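Local coordinates for protein metallo-beta-lactamase 1 (Acinetobacter baumannii, PDB 5MMD) that probably hydrolyses beta-lactam antibiotics to substituted beta-amino acids, using zinc ions, and so contributes to antibiotic resistance, at residues 179-184 against 216-221. Sequence-based numbering, arbitrary orientation.
Sequences QWPQSA and LAEKAS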
loop_
_atom_site.group_PDB
_atom_site.type_symbol
_atom_site.label_atom_id
_atom_site.label_comp_id
_atom_site.label_asym_id
_atom_site.label_seq_id
_atom_site.Cartn_x
_atom_site.Cartn_y
_atom_site.Cartn_z
ATOM N N GLN A 179 -1.583 12.633 14.885
ATOM C CA GLN A 179 -1.916 11.233 15.155
ATOM C C GLN A 179 -0.823 10.238 14.716
ATOM O O GLN A 179 -0.761 9.110 15.229
ATOM C CB GLN A 179 -3.225 10.873 14.468
ATOM C CG GLN A 179 -4.450 11.713 14.927
ATOM C CD GLN A 179 -5.705 11.320 14.150
ATOM O OE1 GLN A 179 -5.712 10.295 13.448
ATOM N NE2 GLN A 179 -6.755 12.139 14.241
ATOM N N TRP A 180 0.033 10.660 13.784
ATOM C CA TRP A 180 1.003 9.759 13.151
ATOM C C TRP A 180 1.965 9.085 14.147
ATOM O O TRP A 180 2.221 7.892 14.048
ATOM C CB TRP A 180 1.806 10.510 12.091
ATOM C CG TRP A 180 2.330 9.623 10.991
ATOM C CD1 TRP A 180 2.663 8.285 11.079
ATOM C CD2 TRP A 180 2.581 10.004 9.640
ATOM N NE1 TRP A 180 3.098 7.827 9.874
ATOM C CE2 TRP A 180 3.063 8.853 8.965
ATOM C CE3 TRP A 180 2.462 11.206 8.932
ATOM C CZ2 TRP A 180 3.441 8.882 7.622
ATOM C CZ3 TRP A 180 2.797 11.229 7.603
ATOM C CH2 TRP A 180 3.297 10.074 6.952
ATOM N N PRO A 181 2.493 9.835 15.116
ATOM C CA PRO A 181 3.360 9.123 16.059
ATOM C C PRO A 181 2.652 7.982 16.810
ATOM O O PRO A 181 3.208 6.878 16.843
ATOM C CB PRO A 181 3.808 10.219 17.029
ATOM C CG PRO A 181 3.605 11.521 16.285
ATOM C CD PRO A 181 2.382 11.274 15.432
ATOM N N GLN A 182 1.457 8.195 17.374
ATOM C CA GLN A 182 0.829 7.082 18.086
ATOM C C GLN A 182 0.499 5.968 17.097
ATOM O O GLN A 182 0.608 4.794 17.428
ATOM C CB GLN A 182 -0.427 7.493 18.852
ATOM C CG GLN A 182 -0.970 6.344 19.757
ATOM O OE1 GLN A 182 0.723 6.441 21.494
ATOM N NE2 GLN A 182 0.381 4.430 20.544
ATOM N N SER A 183 0.122 6.306 15.872
ATOM C CA SER A 183 -0.173 5.241 14.928
ATOM C C SER A 183 1.055 4.422 14.596
ATOM O O SER A 183 0.962 3.221 14.388
ATOM C CB SER A 183 -0.764 5.805 13.646
ATOM O OG SER A 183 -1.892 6.581 13.994
ATOM N N ALA A 184 2.191 5.099 14.494
ATOM C CA ALA A 184 3.475 4.453 14.221
ATOM C C ALA A 184 3.859 3.543 15.389
ATOM O O ALA A 184 4.340 2.406 15.201
ATOM C CB ALA A 184 4.532 5.510 13.991
ATOM N N LEU A 216 10.335 10.377 12.494
ATOM C CA LEU A 216 9.974 11.439 11.557
ATOM C C LEU A 216 8.623 12.058 11.939
ATOM O O LEU A 216 8.406 13.275 11.807
ATOM C CB LEU A 216 9.924 10.907 10.128
ATOM C CG LEU A 216 11.227 10.381 9.511
ATOM C CD1 LEU A 216 11.043 10.054 8.046
ATOM C CD2 LEU A 216 12.336 11.353 9.713
ATOM N N ALA A 217 7.718 11.225 12.415
ATOM C CA ALA A 217 6.371 11.696 12.751
ATOM C C ALA A 217 6.433 12.538 14.012
ATOM O O ALA A 217 5.840 13.619 14.070
ATOM C CB ALA A 217 5.423 10.538 12.917
ATOM N N GLU A 218 7.204 12.063 14.994
ATOM C CA GLU A 218 7.392 12.778 16.245
ATOM C C GLU A 218 8.042 14.136 15.996
ATOM O O GLU A 218 7.608 15.157 16.558
ATOM C CB GLU A 218 8.215 11.923 17.230
ATOM C CG GLU A 218 7.316 10.845 17.906
ATOM C CD GLU A 218 8.015 9.950 18.930
ATOM O OE1 GLU A 218 9.228 10.097 19.175
ATOM O OE2 GLU A 218 7.320 9.094 19.514
ATOM N N LYS A 219 9.046 14.157 15.125
ATOM C CA LYS A 219 9.772 15.382 14.788
ATOM C C LYS A 219 8.843 16.411 14.126
ATOM O O LYS A 219 8.832 17.563 14.516
ATOM C CB LYS A 219 10.966 15.067 13.878
ATOM C CG LYS A 219 12.259 14.774 14.674
ATOM C CD LYS A 219 13.450 14.435 13.801
ATOM C CE LYS A 219 14.717 14.365 14.641
ATOM N N ALA A 220 8.064 15.973 13.145
ATOM C CA ALA A 220 7.108 16.849 12.479
ATOM C C ALA A 220 6.062 17.351 13.474
ATOM O O ALA A 220 5.790 18.544 13.545
ATOM C CB ALA A 220 6.453 16.134 11.318
ATOM N N SER A 221 5.494 16.457 14.273
ATOM C CA SER A 221 4.473 16.871 15.229
ATOM C C SER A 221 5.009 17.889 16.224
ATOM O O SER A 221 4.362 18.914 16.487
ATOM C CB SER A 221 3.912 15.667 15.987
ATOM O OG SER A 221 2.822 16.070 16.796
#
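Pro181 and Ala217 meet where the first turn of helix 180-190 runs nearly antiparallel to helix 208-223, the two short axes 8.6 Å apart at an angle of 162° and the CA atoms of this pair 5.2 Å from each other. Both helices belong to the alpha-beta/beta-alpha sandwich of the metallo-beta-lactamase fold, and the contact packs helix 180-190 against the last helix, 208-223. The close approach rests on small groups. The Ala217 methyl sits in the angle between Trp180 and Pro181, with CB 3.7 Å from Trp180 CB and equally close to Pro181 N. The proline ring extends past that methyl to the backbone of Ala217, its CG 3.8 Å from the carbonyl carbon. Glu218 CG packs on Pro181 CB at 3.7 Å, from the same side of the ring's mean plane as the methyl, while Ser221 CB lies close to that plane, 4.2 Å from Pro181 CG.

The polar ends turn to other partners. Glu218 forms a salt bridge with Arg185, one turn further along the proline's helix, and Ser221 OG is hydrogen-bonded to Asp178, two residues before Trp180. A chi1 of -153° swings Trp180 CG away from its own backbone N and leaves CB and CG together against the Ala217 methyl, which approaches the indole obliquely. Beyond this contact the indole stacks with Phe160, gives its NE1 hydrogen to Phe160 O and touches His140, a ligand of the first zinc. Trp180 thus links the helix pair to the metal site, and the pyrrole end of its indole meets Ala217, whose CB is 3.8 Å from Trp180 CG and 4.0 Å from Trp180 CD1.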